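Local coordinates for regulator of G-protein signaling 16 (Mus musculus, PDB 3C7L) that speeds GTP hydrolysis by G protein alpha subunits, driving them into their inactive GDP-bound form and so damping receptor signalling, at residues T115-L118 against M119-S123; F38-E42 against F43-N47; E20-D23 against L24-N27; F108-A111 against Q112-R116; I88-E91 against T92-L95. One frame throughout, in Å; residues are numbered along the deposited sequence.

Overall arrangement
All five contacts are local, each within one continuous stretch of the all-helical RGS domain. Along the chain they run 3, 2, 5, 4, 1. Contacts 4 and 1 share Thr115 and Arg116 on helix 109-128, their centres about 10 Å apart, and the other three gather round that helix. Contact 3, in the short helix 22-25, meets it through the Asp23-Arg116 salt bridge; contact 2, the turn between helices 29-40 and 45-57, packs Asn47 and Leu39 against it; contact 5, opening helix 90-101, lays Ile88, Thr92 and Leu95 on contact 4. Contacts 3 and 5 lie about 26 Å apart, centre to centre, on opposite sides of the chain's centre. Helix 109-128 touches both of these most distant contacts.

Contact 1 (T115-L118 against M119-S123); sequences TRTL and MEKDS
Glu120 N donates to Arg116 O (2.7 Å) and Lys121 N to Thr117 O in the regular i to i+4 manner, while Met119 N leans on two carbonyls, Thr115 O and, weakly, Arg116 O, before a wider pi-type turn at 119-123. One turn apart on the same face, Arg116 and Glu120 form a two-pronged salt bridge. Arg116 NE reaches Glu120 OE1 at 2.9 Å and Arg116 NH2 reaches Glu120 OE2 at 3.1 Å, so the guanidinium grips side-on. Both oxygens lie close to the guanidinium plane but are met from above the carboxylate plane, the two planes being 55° apart. With CG anti to the backbone N (chi1 180°), the extended Arg116 chain stands out from the helix and meets the carboxylate near its end. This is an i to i+4 ion pair on helix 109-128 of the RGS fold, and Arg116 NH1 extends it to Asp23 of helix 22-25. A leucine in place of Arg116 would probably leave the Glu120 and Asp23 carboxylates without their shared positive partner. On the buried side, Met119 bends at chi3 (-84°) to bring CE within 3.7 Å of Thr115 O. Further round, Thr117 CG2 touches Lys121 CG at 3.8 Å.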
loop_
_atom_site.group_PDB
_atom_site.type_symbol
_atom_site.label_atom_id
_atom_site.label_comp_id
_atom_site.label_asym_id
_atom_site.label_seq_id
_atom_site.Cartn_x
_atom_site.Cartn_y
_atom_site.Cartn_z
ATOM N N THR A 115 2.508 -4.865 -4.154
ATOM C CA THR A 115 2.279 -3.426 -4.237
ATOM C C THR A 115 3.453 -2.669 -3.627
ATOM O O THR A 115 3.845 -1.608 -4.123
ATOM C CB THR A 115 0.965 -3.038 -3.532
ATOM O OG1 THR A 115 -0.122 -3.735 -4.156
ATOM C CG2 THR A 115 0.716 -1.535 -3.647
ATOM N N ARG A 116 4.027 -3.220 -2.562
ATOM C CA ARG A 116 5.183 -2.593 -1.925
ATOM C C ARG A 116 6.340 -2.522 -2.932
ATOM O O ARG A 116 7.011 -1.494 -3.060
ATOM C CB ARG A 116 5.637 -3.404 -0.712
ATOM C CG ARG A 116 6.847 -2.799 -0.020
ATOM C CD ARG A 116 7.519 -3.754 0.956
ATOM N NE ARG A 116 8.761 -3.171 1.455
ATOM C CZ ARG A 116 8.937 -2.674 2.674
ATOM N NH1 ARG A 116 7.954 -2.688 3.569
ATOM N NH2 ARG A 116 10.102 -2.126 2.991
ATOM N N THR A 117 6.569 -3.624 -3.644
ATOM C CA THR A 117 7.645 -3.678 -4.625
ATOM C C THR A 117 7.387 -2.719 -5.780
ATOM O O THR A 117 8.320 -2.150 -6.348
ATOM C CB THR A 117 7.828 -5.109 -5.162
ATOM O OG1 THR A 117 8.206 -5.968 -4.082
ATOM C CG2 THR A 117 8.915 -5.153 -6.231
ATOM N N LEU A 118 6.114 -2.537 -6.120
ATOM C CA LEU A 118 5.732 -1.626 -7.192
ATOM C C LEU A 118 6.280 -0.238 -6.830
ATOM O O LEU A 118 6.711 0.522 -7.696
ATOM C CB LEU A 118 4.205 -1.584 -7.305
ATOM C CG LEU A 118 3.505 -1.594 -8.669
ATOM C CD1 LEU A 118 4.055 -2.698 -9.565
ATOM C CD2 LEU A 118 2.013 -1.798 -8.436
ATOM N N MET A 119 6.269 0.084 -5.541
ATOM C CA MET A 119 6.778 1.373 -5.074
ATOM C C MET A 119 8.282 1.339 -4.787
ATOM O O MET A 119 9.059 2.106 -5.358
ATOM C CB MET A 119 6.044 1.814 -3.793
ATOM C CG MET A 119 4.552 2.087 -3.959
ATOM S SD MET A 119 3.739 2.645 -2.423
ATOM C CE MET A 119 3.391 1.094 -1.635
ATOM N N GLU A 120 8.678 0.437 -3.894
ATOM C CA GLU A 120 10.065 0.304 -3.464
ATOM C C GLU A 120 11.096 0.165 -4.577
ATOM O O GLU A 120 12.207 0.672 -4.457
ATOM C CB GLU A 120 10.183 -0.876 -2.488
ATOM C CG GLU A 120 11.464 -0.913 -1.674
ATOM C CD GLU A 120 11.370 -1.873 -0.495
ATOM O OE1 GLU A 120 10.757 -2.948 -0.655
ATOM O OE2 GLU A 120 11.917 -1.563 0.587
ATOM N N LYS A 121 10.737 -0.498 -5.670
ATOM C CA LYS A 121 11.694 -0.680 -6.751
ATOM C C LYS A 121 11.534 0.265 -7.937
ATOM O O LYS A 121 12.213 0.100 -8.949
ATOM C CB LYS A 121 11.652 -2.130 -7.246
ATOM C CG LYS A 121 12.093 -3.155 -6.216
ATOM C CD LYS A 121 13.508 -2.875 -5.711
ATOM C CE LYS A 121 13.966 -3.945 -4.733
ATOM N NZ LYS A 121 15.338 -3.671 -4.213
ATOM N N ASP A 122 10.653 1.254 -7.821
ATOM C CA ASP A 122 10.448 2.191 -8.921
ATOM C C ASP A 122 10.162 3.637 -8.508
ATOM O O ASP A 122 11.028 4.512 -8.631
ATOM C CB ASP A 122 9.319 1.697 -9.822
ATOM C CG ASP A 122 8.950 2.702 -10.890
ATOM O OD1 ASP A 122 9.872 3.288 -11.492
ATOM O OD2 ASP A 122 7.741 2.903 -11.132
ATOM N N SER A 123 8.952 3.889 -8.014
ATOM C CA SER A 123 8.568 5.243 -7.626
ATOM C C SER A 123 9.272 5.766 -6.384
ATOM O O SER A 123 9.479 6.973 -6.254
ATOM C CB SER A 123 7.046 5.332 -7.447
ATOM O OG SER A 123 6.552 4.347 -6.550
#

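Contact 2 (F38-E42 against F43-N47)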
loop_
_atom_site.group_PDB
_atom_site.type_symbol
_atom_site.label_atom_id
_atom_site.label_comp_id
_atom_site.label_asym_id
_atom_site.label_seq_id
_atom_site.Cartn_x
_atom_site.Cartn_y
_atom_site.Cartn_z
ATOM N N PHE A 38 3.726 12.895 -4.640
ATOM C CA PHE A 38 4.572 12.505 -5.762
ATOM C C PHE A 38 3.852 11.431 -6.579
ATOM O O PHE A 38 3.797 11.502 -7.809
ATOM C CB PHE A 38 5.915 11.963 -5.254
ATOM C CG PHE A 38 6.851 11.528 -6.350
ATOM C CD1 PHE A 38 7.563 12.468 -7.091
ATOM C CD2 PHE A 38 7.010 10.175 -6.649
ATOM C CE1 PHE A 38 8.425 12.064 -8.120
ATOM C CE2 PHE A 38 7.869 9.764 -7.676
ATOM C CZ PHE A 38 8.576 10.710 -8.409
ATOM N N LEU A 39 3.298 10.438 -5.884
ATOM C CA LEU A 39 2.575 9.348 -6.531
ATOM C C LEU A 39 1.306 9.810 -7.246
ATOM O O LEU A 39 0.983 9.329 -8.327
ATOM C CB LEU A 39 2.216 8.272 -5.499
ATOM C CG LEU A 39 3.405 7.551 -4.862
ATOM C CD1 LEU A 39 2.923 6.474 -3.900
ATOM C CD2 LEU A 39 4.261 6.938 -5.953
ATOM N N LYS A 40 0.584 10.739 -6.639
ATOM C CA LYS A 40 -0.655 11.245 -7.225
ATOM C C LYS A 40 -0.434 11.900 -8.588
ATOM O O LYS A 40 -1.277 11.786 -9.485
ATOM C CB LYS A 40 -1.312 12.246 -6.267
ATOM C CG LYS A 40 -2.728 12.633 -6.647
ATOM C CD LYS A 40 -3.389 13.454 -5.545
ATOM C CE LYS A 40 -4.858 13.726 -5.849
ATOM N NZ LYS A 40 -5.547 14.422 -4.722
ATOM N N THR A 41 0.694 12.580 -8.757
ATOM C CA THR A 41 0.957 13.234 -10.031
ATOM C C THR A 41 1.182 12.224 -11.157
ATOM O O THR A 41 1.103 12.578 -12.335
ATOM C CB THR A 41 2.163 14.190 -9.949
ATOM O OG1 THR A 41 3.364 13.434 -9.765
ATOM C CG2 THR A 41 1.988 15.160 -8.782
ATOM N N GLU A 42 1.479 10.972 -10.811
ATOM C CA GLU A 42 1.654 9.953 -11.841
ATOM C C GLU A 42 0.640 8.827 -11.697
ATOM O O GLU A 42 0.866 7.695 -12.137
ATOM C CB GLU A 42 3.083 9.400 -11.866
ATOM C CG GLU A 42 3.673 8.989 -10.544
ATOM C CD GLU A 42 5.092 8.480 -10.713
ATOM O OE1 GLU A 42 5.343 7.296 -10.418
ATOM O OE2 GLU A 42 5.960 9.263 -11.150
ATOM N N PHE A 43 -0.485 9.172 -11.082
ATOM C CA PHE A 43 -1.605 8.265 -10.879
ATOM C C PHE A 43 -1.308 6.892 -10.284
ATOM O O PHE A 43 -1.802 5.881 -10.785
ATOM C CB PHE A 43 -2.367 8.095 -12.200
ATOM C CG PHE A 43 -2.869 9.389 -12.778
ATOM C CD1 PHE A 43 -2.034 10.196 -13.550
ATOM C CD2 PHE A 43 -4.168 9.820 -12.525
ATOM C CE1 PHE A 43 -2.486 11.413 -14.059
ATOM C CE2 PHE A 43 -4.628 11.034 -13.030
ATOM C CZ PHE A 43 -3.784 11.832 -13.799
ATOM N N SER A 44 -0.509 6.845 -9.220
ATOM C CA SER A 44 -0.220 5.566 -8.574
ATOM C C SER A 44 -0.311 5.649 -7.056
ATOM O O SER A 44 0.176 4.759 -6.358
ATOM C CB SER A 44 1.162 5.034 -8.984
ATOM O OG SER A 44 2.215 5.842 -8.493
ATOM N N GLU A 45 -0.952 6.700 -6.542
ATOM C CA GLU A 45 -1.082 6.865 -5.095
ATOM C C GLU A 45 -1.889 5.740 -4.442
ATOM O O GLU A 45 -1.803 5.534 -3.225
ATOM C CB GLU A 45 -1.723 8.217 -4.740
ATOM C CG GLU A 45 -3.237 8.273 -4.893
ATOM C CD GLU A 45 -3.679 8.619 -6.300
ATOM O OE1 GLU A 45 -2.839 8.572 -7.218
ATOM O OE2 GLU A 45 -4.873 8.931 -6.486
ATOM N N GLU A 46 -2.673 5.019 -5.243
ATOM C CA GLU A 46 -3.472 3.914 -4.724
ATOM C C GLU A 46 -2.567 2.840 -4.121
ATOM O O GLU A 46 -2.981 2.118 -3.221
ATOM C CB GLU A 46 -4.324 3.283 -5.829
ATOM C CG GLU A 46 -3.518 2.593 -6.913
ATOM C CD GLU A 46 -3.235 3.493 -8.103
ATOM O OE1 GLU A 46 -3.221 4.735 -7.934
ATOM O OE2 GLU A 46 -3.015 2.949 -9.209
ATOM N N ASN A 47 -1.339 2.728 -4.622
ATOM C CA ASN A 47 -0.404 1.733 -4.093
ATOM C C ASN A 47 -0.101 2.027 -2.629
ATOM O O ASN A 47 -0.071 1.120 -1.786
ATOM C CB ASN A 47 0.906 1.727 -4.892
ATOM C CG ASN A 47 0.721 1.218 -6.308
ATOM O OD1 ASN A 47 -0.142 0.373 -6.566
ATOM N ND2 ASN A 47 1.542 1.714 -7.233
#
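Phe43 takes a positive phi (50°), unusual for a residue with a side chain, and the chain turns sharply there out of helix 29-40. Two backbone bonds close the turn: Ser44 N reaches back to Leu39 O at 3.0 Å, nearly straight at 170°, and Phe43 N to Lys40 O at 3.2 Å. The second donor stands well above the carbonyl plane of Lys40. Leu39 O is held twice, because Glu42 N also donates to it, at 3.0 Å; the two N-H groups arrive from opposite faces of its plane.

The side chains follow this reversal. The Phe43 ring folds back over the turn, with Lys40 O over one face. Leu39, buried, points at the returning chain: its CB packs on Glu45 CA at 3.6 Å and its CD2 meets Ser44 OG at 3.4 Å, a contact of methyl with hydroxyl. Glu45 CG sits between the backbone N and the carbonyl carbon (chi1 79°), and a second bend curls the carboxylate back until OE1 lies 3.5 Å from Lys40 CA. Its OE2 and Lys40 NZ stay 5.8 Å apart, near enough for a mild attraction at most. Glu42 sends its carboxylate the other way, into a salt bridge with Arg126 of helix 109-128. Just before the turn, Thr41 OG1 donates to Phe38 O.

The paired 6→1 and 5→2 type bonds with Phe43 as the C-prime residue make a Schellman motif, which ends helix 29-40 and leads into helix 45-57 of the RGS domain.

Contact 3 (E20-D23 against L24-N27)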
loop_
_atom_site.group_PDB
_atom_site.type_symbol
_atom_site.label_atom_id
_atom_site.label_comp_id
_atom_site.label_asym_id
_atom_site.label_seq_id
_atom_site.Cartn_x
_atom_site.Cartn_y
_atom_site.Cartn_z
ATOM N N GLU A 20 17.176 5.482 4.131
ATOM C CA GLU A 20 17.841 4.317 4.709
ATOM C C GLU A 20 16.880 3.129 4.674
ATOM O O GLU A 20 17.305 1.976 4.595
ATOM C CB GLU A 20 18.240 4.561 6.165
ATOM C CG GLU A 20 19.342 5.569 6.392
ATOM C CD GLU A 20 19.732 5.642 7.859
ATOM O OE1 GLU A 20 18.820 5.629 8.710
ATOM O OE2 GLU A 20 20.942 5.722 8.161
ATOM N N SER A 21 15.583 3.421 4.739
ATOM C CA SER A 21 14.563 2.376 4.743
ATOM C C SER A 21 13.196 2.859 4.290
ATOM O O SER A 21 12.689 3.860 4.789
ATOM C CB SER A 21 14.429 1.793 6.151
ATOM O OG SER A 21 13.287 0.960 6.244
ATOM N N PHE A 22 12.590 2.133 3.359
ATOM C CA PHE A 22 11.265 2.488 2.869
ATOM C C PHE A 22 10.271 2.436 4.039
ATOM O O PHE A 22 9.296 3.193 4.087
ATOM C CB PHE A 22 10.859 1.519 1.751
ATOM C CG PHE A 22 9.596 1.908 1.029
ATOM C CD1 PHE A 22 9.307 3.245 0.767
ATOM C CD2 PHE A 22 8.706 0.936 0.590
ATOM C CE1 PHE A 22 8.147 3.608 0.077
ATOM C CE2 PHE A 22 7.543 1.287 -0.100
ATOM C CZ PHE A 22 7.263 2.624 -0.357
ATOM N N ASP A 23 10.535 1.554 4.997
ATOM C CA ASP A 23 9.673 1.423 6.164
ATOM C C ASP A 23 9.709 2.677 7.039
ATOM O O ASP A 23 8.699 3.042 7.646
ATOM C CB ASP A 23 10.079 0.191 6.974
ATOM C CG ASP A 23 9.845 -1.098 6.213
ATOM O OD1 ASP A 23 8.671 -1.492 6.059
ATOM O OD2 ASP A 23 10.830 -1.708 5.749
ATOM N N LEU A 24 10.862 3.336 7.105
ATOM C CA LEU A 24 10.974 4.553 7.900
ATOM C C LEU A 24 10.229 5.687 7.196
ATOM O O LEU A 24 9.597 6.520 7.841
ATOM C CB LEU A 24 12.442 4.934 8.117
ATOM C CG LEU A 24 13.246 4.022 9.048
ATOM C CD1 LEU A 24 14.621 4.637 9.306
ATOM C CD2 LEU A 24 12.500 3.829 10.350
ATOM N N LEU A 25 10.307 5.724 5.869
ATOM C CA LEU A 25 9.595 6.748 5.117
ATOM C C LEU A 25 8.088 6.606 5.364
ATOM O O LEU A 25 7.391 7.592 5.608
ATOM C CB LEU A 25 9.877 6.611 3.617
ATOM C CG LEU A 25 9.067 7.516 2.677
ATOM C CD1 LEU A 25 9.374 8.976 2.964
ATOM C CD2 LEU A 25 9.406 7.189 1.229
ATOM N N LEU A 26 7.604 5.369 5.310
ATOM C CA LEU A 26 6.188 5.057 5.498
ATOM C C LEU A 26 5.645 5.287 6.909
ATOM O O LEU A 26 4.434 5.229 7.126
ATOM C CB LEU A 26 5.930 3.609 5.076
ATOM C CG LEU A 26 6.254 3.345 3.602
ATOM C CD1 LEU A 26 6.237 1.863 3.313
ATOM C CD2 LEU A 26 5.250 4.087 2.722
ATOM N N ASN A 27 6.533 5.547 7.862
ATOM C CA ASN A 27 6.129 5.792 9.244
ATOM C C ASN A 27 6.295 7.276 9.563
ATOM O O ASN A 27 6.109 7.710 10.700
ATOM C CB ASN A 27 6.993 4.963 10.203
ATOM C CG ASN A 27 6.557 5.098 11.657
ATOM O OD1 ASN A 27 7.319 4.785 12.573
ATOM N ND2 ASN A 27 5.325 5.550 11.872
#
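Leu26 CD1 sits almost squarely over the ring of Phe22, 3.7 Å from the centroid and 12° off the normal, a CH-pi contact. Leu26 CD2 touches the same ring near CE1 and CZ, both at 4.0 Å. Leu25 comes from another direction: its CD2 lies in the ring plane, meeting the Phe22 edge at CE1 and CD1. Phe22 has CG anti to the backbone N (chi1 -171°), which sets it beside its own carbonyl carbon and the ring where both leucines can reach it. A smaller apolar contact joins Ser21 CB to Leu24 CG at 3.8 Å on the exposed side.

Phe22 to Leu25 form the short helix 22-25 of the RGS domain, with Ser21 just before it and Leu26 just after, and the helix is set against helix 109-128. There Phe22 packs on Met119 and Glu120, and its ring also meets that of Tyr124, while Asp23 turns its carboxylate to Arg116. Leu26 leans on Leu48 and Trp51 of helix 45-57. An alanine in place of Phe22 is likely to leave Leu26 CD1 and Leu25 CD2 without the ring they share, opening a gap toward Met119.

Hydrogen bonds shape the backbone. Ser21 is the N-cap: its OG accepts weakly from Asp23 N at 3.1 Å. Ser21 O accepts from Leu25 N and, weakly, from Leu24 N. Leu26 N donates to Phe22 O at 3.0 Å, and Leu26 CG rests only 3.1 Å from that same oxygen, a snug fit.

Contact 4 (F108-A111 against Q112-R116); sequences FDVA and QGKTR
Gln112 and Asp109, three residues apart, meet through a water that donates to both, 2.7 Å from Gln112 OE1 and 2.8 Å from Asp109 OD1. Followed outward, Gln112 starts with CB packed 3.4 Å from Phe108 O, the carbonyl that also accepts from Gln112 N at 2.8 Å. CG is anti to the backbone N (chi1 174°), and the chain stays extended, carrying the amide away from the helix axis alongside Trp51 and Cys54. At the tip the two amide atoms divide their work: OE1 accepts from the water, whereas NE2 donates to Glu55 of helix 45-57. This fixes which way round the amide sits. Asp109 OD1 has a second partner, Lys58, in a salt bridge. Elsewhere on the turn, Ala111 O takes two donors from Thr115, N and OG1, both at 2.9 Å and from opposite faces of its plane. Lys114 CG, beside its own backbone N (chi1 -64°), lies 3.2 Å from Val110 O; the bend at chi2 then lays CE beside Val110 CG1. These are i to i+4 bonds of a regular alpha helix, a threonine hydroxyl bonding back four residues, in the opening turns of helix 109-128 of the RGS domain.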
loop_
_atom_site.group_PDB
_atom_site.type_symbol
_atom_site.label_atom_id
_atom_site.label_comp_id
_atom_site.label_asym_id
_atom_site.label_seq_id
_atom_site.Cartn_x
_atom_site.Cartn_y
_atom_site.Cartn_z
ATOM N N PHE A 108 -4.195 -10.348 2.852
ATOM C CA PHE A 108 -3.614 -9.425 1.880
ATOM C C PHE A 108 -2.087 -9.423 1.757
ATOM O O PHE A 108 -1.534 -8.620 1.005
ATOM C CB PHE A 108 -4.078 -8.005 2.209
ATOM C CG PHE A 108 -5.571 -7.841 2.227
ATOM C CD1 PHE A 108 -6.305 -7.897 1.051
ATOM C CD2 PHE A 108 -6.245 -7.615 3.427
ATOM C CE1 PHE A 108 -7.684 -7.728 1.067
ATOM C CE2 PHE A 108 -7.622 -7.444 3.452
ATOM C CZ PHE A 108 -8.345 -7.500 2.270
ATOM N N ASP A 109 -1.406 -10.306 2.481
ATOM C CA ASP A 109 0.059 -10.359 2.447
ATOM C C ASP A 109 0.720 -10.345 1.069
ATOM O O ASP A 109 1.602 -9.520 0.807
ATOM C CB ASP A 109 0.559 -11.575 3.228
ATOM C CG ASP A 109 0.586 -11.335 4.721
ATOM O OD1 ASP A 109 -0.216 -10.508 5.212
ATOM O OD2 ASP A 109 1.401 -11.987 5.407
ATOM N N VAL A 110 0.310 -11.243 0.184
ATOM C CA VAL A 110 0.926 -11.288 -1.133
ATOM C C VAL A 110 0.647 -10.008 -1.920
ATOM O O VAL A 110 1.551 -9.454 -2.543
ATOM C CB VAL A 110 0.451 -12.522 -1.929
ATOM C CG1 VAL A 110 1.157 -12.583 -3.267
ATOM C CG2 VAL A 110 0.753 -13.787 -1.135
ATOM N N ALA A 111 -0.594 -9.533 -1.874
ATOM C CA ALA A 111 -0.965 -8.307 -2.578
ATOM C C ALA A 111 -0.178 -7.112 -2.047
ATOM O O ALA A 111 0.330 -6.309 -2.827
ATOM C CB ALA A 111 -2.461 -8.043 -2.433
ATOM N N GLN A 112 -0.077 -6.997 -0.724
ATOM C CA GLN A 112 0.645 -5.884 -0.112
ATOM C C GLN A 112 2.121 -5.909 -0.502
ATOM O O GLN A 112 2.718 -4.866 -0.776
ATOM C CB GLN A 112 0.489 -5.922 1.419
ATOM C CG GLN A 112 1.321 -4.871 2.161
ATOM C CD GLN A 112 0.997 -4.792 3.648
ATOM O OE1 GLN A 112 0.551 -5.767 4.251
ATOM N NE2 GLN A 112 1.237 -3.627 4.246
ATOM N N GLY A 113 2.701 -7.108 -0.535
ATOM C CA GLY A 113 4.099 -7.253 -0.907
ATOM C C GLY A 113 4.362 -6.895 -2.360
ATOM O O GLY A 113 5.389 -6.286 -2.682
ATOM N N LYS A 114 3.452 -7.282 -3.250
ATOM C CA LYS A 114 3.611 -6.966 -4.666
ATOM C C LYS A 114 3.484 -5.455 -4.842
ATOM O O LYS A 114 4.252 -4.836 -5.582
ATOM C CB LYS A 114 2.534 -7.657 -5.510
ATOM C CG LYS A 114 2.572 -9.171 -5.512
ATOM C CD LYS A 114 3.844 -9.714 -6.138
ATOM C CE LYS A 114 3.803 -11.234 -6.229
ATOM N NZ LYS A 114 5.044 -11.785 -6.841
ATOM N N THR A 115 2.508 -4.865 -4.154
ATOM C CA THR A 115 2.279 -3.426 -4.237
ATOM C C THR A 115 3.453 -2.669 -3.627
ATOM O O THR A 115 3.845 -1.608 -4.123
ATOM C CB THR A 115 0.965 -3.038 -3.532
ATOM O OG1 THR A 115 -0.122 -3.735 -4.156
ATOM C CG2 THR A 115 0.716 -1.535 -3.647
ATOM N N ARG A 116 4.027 -3.220 -2.562
ATOM C CA ARG A 116 5.183 -2.593 -1.925
ATOM C C ARG A 116 6.340 -2.522 -2.932
ATOM O O ARG A 116 7.011 -1.494 -3.060
ATOM C CB ARG A 116 5.637 -3.404 -0.712
ATOM C CG ARG A 116 6.847 -2.799 -0.020
ATOM C CD ARG A 116 7.519 -3.754 0.956
ATOM N NE ARG A 116 8.761 -3.171 1.455
ATOM C CZ ARG A 116 8.937 -2.674 2.674
ATOM N NH1 ARG A 116 7.954 -2.688 3.569
ATOM N NH2 ARG A 116 10.102 -2.126 2.991
HETATM O O HOH W 1 -1.013 -7.896 4.712
#

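Contact 5 (I88-E91 against T92-L95)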
loop_
_atom_site.group_PDB
_atom_site.type_symbol
_atom_site.label_atom_id
_atom_site.label_comp_id
_atom_site.label_asym_id
_atom_site.label_seq_id
_atom_site.Cartn_x
_atom_site.Cartn_y
_atom_site.Cartn_z
ATOM N N ILE A 88 -1.945 -5.579 -9.783
ATOM C CA ILE A 88 -1.585 -6.917 -9.344
ATOM C C ILE A 88 -2.008 -7.910 -10.429
ATOM O O ILE A 88 -2.970 -7.656 -11.150
ATOM C CB ILE A 88 -2.325 -7.248 -8.027
ATOM C CG1 ILE A 88 -1.719 -6.450 -6.875
ATOM C CG2 ILE A 88 -2.295 -8.725 -7.769
ATOM C CD1 ILE A 88 -0.234 -6.615 -6.734
ATOM N N ASP A 89 -1.306 -9.036 -10.553
ATOM C CA ASP A 89 -1.688 -10.016 -11.571
ATOM C C ASP A 89 -2.920 -10.795 -11.122
ATOM O O ASP A 89 -3.329 -10.705 -9.967
ATOM C CB ASP A 89 -0.532 -10.983 -11.885
ATOM C CG ASP A 89 -0.041 -11.747 -10.665
ATOM O OD1 ASP A 89 -0.847 -12.034 -9.753
ATOM O OD2 ASP A 89 1.162 -12.085 -10.630
ATOM N N HIS A 90 -3.525 -11.549 -12.036
ATOM C CA HIS A 90 -4.712 -12.326 -11.701
ATOM C C HIS A 90 -4.411 -13.345 -10.608
ATOM O O HIS A 90 -5.242 -13.601 -9.736
ATOM C CB HIS A 90 -5.241 -13.071 -12.928
ATOM C CG HIS A 90 -6.261 -14.113 -12.595
ATOM N ND1 HIS A 90 -7.524 -13.798 -12.143
ATOM C CD2 HIS A 90 -6.187 -15.465 -12.594
ATOM C CE1 HIS A 90 -8.184 -14.910 -11.877
ATOM N NE2 HIS A 90 -7.395 -15.937 -12.142
ATOM N N GLU A 91 -3.224 -13.933 -10.681
ATOM C CA GLU A 91 -2.792 -14.929 -9.711
ATOM C C GLU A 91 -3.000 -14.412 -8.290
ATOM O O GLU A 91 -3.633 -15.068 -7.454
ATOM C CB GLU A 91 -1.311 -15.239 -9.920
ATOM C CG GLU A 91 -0.817 -16.429 -9.129
ATOM C CD GLU A 91 -1.367 -17.735 -9.659
ATOM O OE1 GLU A 91 -1.007 -18.110 -10.800
ATOM O OE2 GLU A 91 -2.164 -18.385 -8.943
ATOM N N THR A 92 -2.464 -13.223 -8.030
ATOM C CA THR A 92 -2.559 -12.604 -6.713
ATOM C C THR A 92 -3.984 -12.182 -6.367
ATOM O O THR A 92 -4.393 -12.283 -5.212
ATOM C CB THR A 92 -1.619 -11.390 -6.617
ATOM O OG1 THR A 92 -0.299 -11.783 -7.010
ATOM C CG2 THR A 92 -1.577 -10.849 -5.186
ATOM N N ARG A 93 -4.743 -11.710 -7.356
ATOM C CA ARG A 93 -6.125 -11.303 -7.109
ATOM C C ARG A 93 -6.964 -12.509 -6.703
ATOM O O ARG A 93 -7.806 -12.424 -5.806
ATOM C CB ARG A 93 -6.759 -10.673 -8.357
ATOM C CG ARG A 93 -6.437 -9.214 -8.586
ATOM C CD ARG A 93 -7.570 -8.540 -9.362
ATOM N NE ARG A 93 -7.806 -9.163 -10.661
ATOM C CZ ARG A 93 -6.950 -9.109 -11.676
ATOM N NH1 ARG A 93 -5.804 -8.457 -11.540
ATOM N NH2 ARG A 93 -7.236 -9.705 -12.825
ATOM N N GLU A 94 -6.730 -13.629 -7.379
ATOM C CA GLU A 94 -7.454 -14.870 -7.118
ATOM C C GLU A 94 -7.082 -15.415 -5.740
ATOM O O GLU A 94 -7.937 -15.896 -4.996
ATOM C CB GLU A 94 -7.117 -15.895 -8.210
ATOM C CG GLU A 94 -7.862 -17.214 -8.111
ATOM C CD GLU A 94 -9.359 -17.029 -8.032
ATOM O OE1 GLU A 94 -9.906 -16.249 -8.837
ATOM O OE2 GLU A 94 -9.989 -17.669 -7.166
ATOM N N LEU A 95 -5.797 -15.328 -5.414
ATOM C CA LEU A 95 -5.287 -15.787 -4.125
ATOM C C LEU A 95 -5.943 -14.990 -2.998
ATOM O O LEU A 95 -6.396 -15.549 -2.002
ATOM C CB LEU A 95 -3.767 -15.597 -4.060
ATOM C CG LEU A 95 -3.139 -15.920 -2.700
ATOM C CD1 LEU A 95 -3.021 -17.416 -2.571
ATOM C CD2 LEU A 95 -1.770 -15.277 -2.561
#
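Thr92 and Asp89 form the tight part of this contact, at the start of helix 90-101. Asp89 OD1 takes two donors from Thr92: N at 2.6 Å, nearly straight (166°) and in line with the C-O bond, and OG1 at 2.8 Å, from above the carboxylate plane. Asp89 is the N-cap, its CG placed between the backbone N and the carbonyl carbon (chi1 58°), which folds the carboxylate over the first turn. Thr92 has its hydroxyl beside its own backbone N, so both donors face the same oxygen. On the inner side, Ile88 and Thr92 are both buried and pack on helix 109-128, Ile88 against Lys114 and Thr115, Thr92 against Val110.

The outer side is looser. His90 and Glu94 run side by side, with Glu94 CB over one face of the imidazole, 4.2 Å from the ring centroid; Glu94 OE1 comes only within 3.7 Å of His90 CE1. Arg93 bends at chi3 and spreads its guanidinium across the start of the helix, His90 CA lying over one face at 3.7 Å above the plane and Ile88 O at the edge, though at an angle too poor for a hydrogen bond. Arg93 NH2 and His90 ND1 remain 4.2 Å apart. Backbone bonds from Arg93 N to Asp89 O and from Glu94 N to His90 O continue the helix beneath these outer side chains.

A carboxylate accepting from an N-H at a helix start also faces the positive end of the helix dipole, which would probably favour the charged form of Asp89.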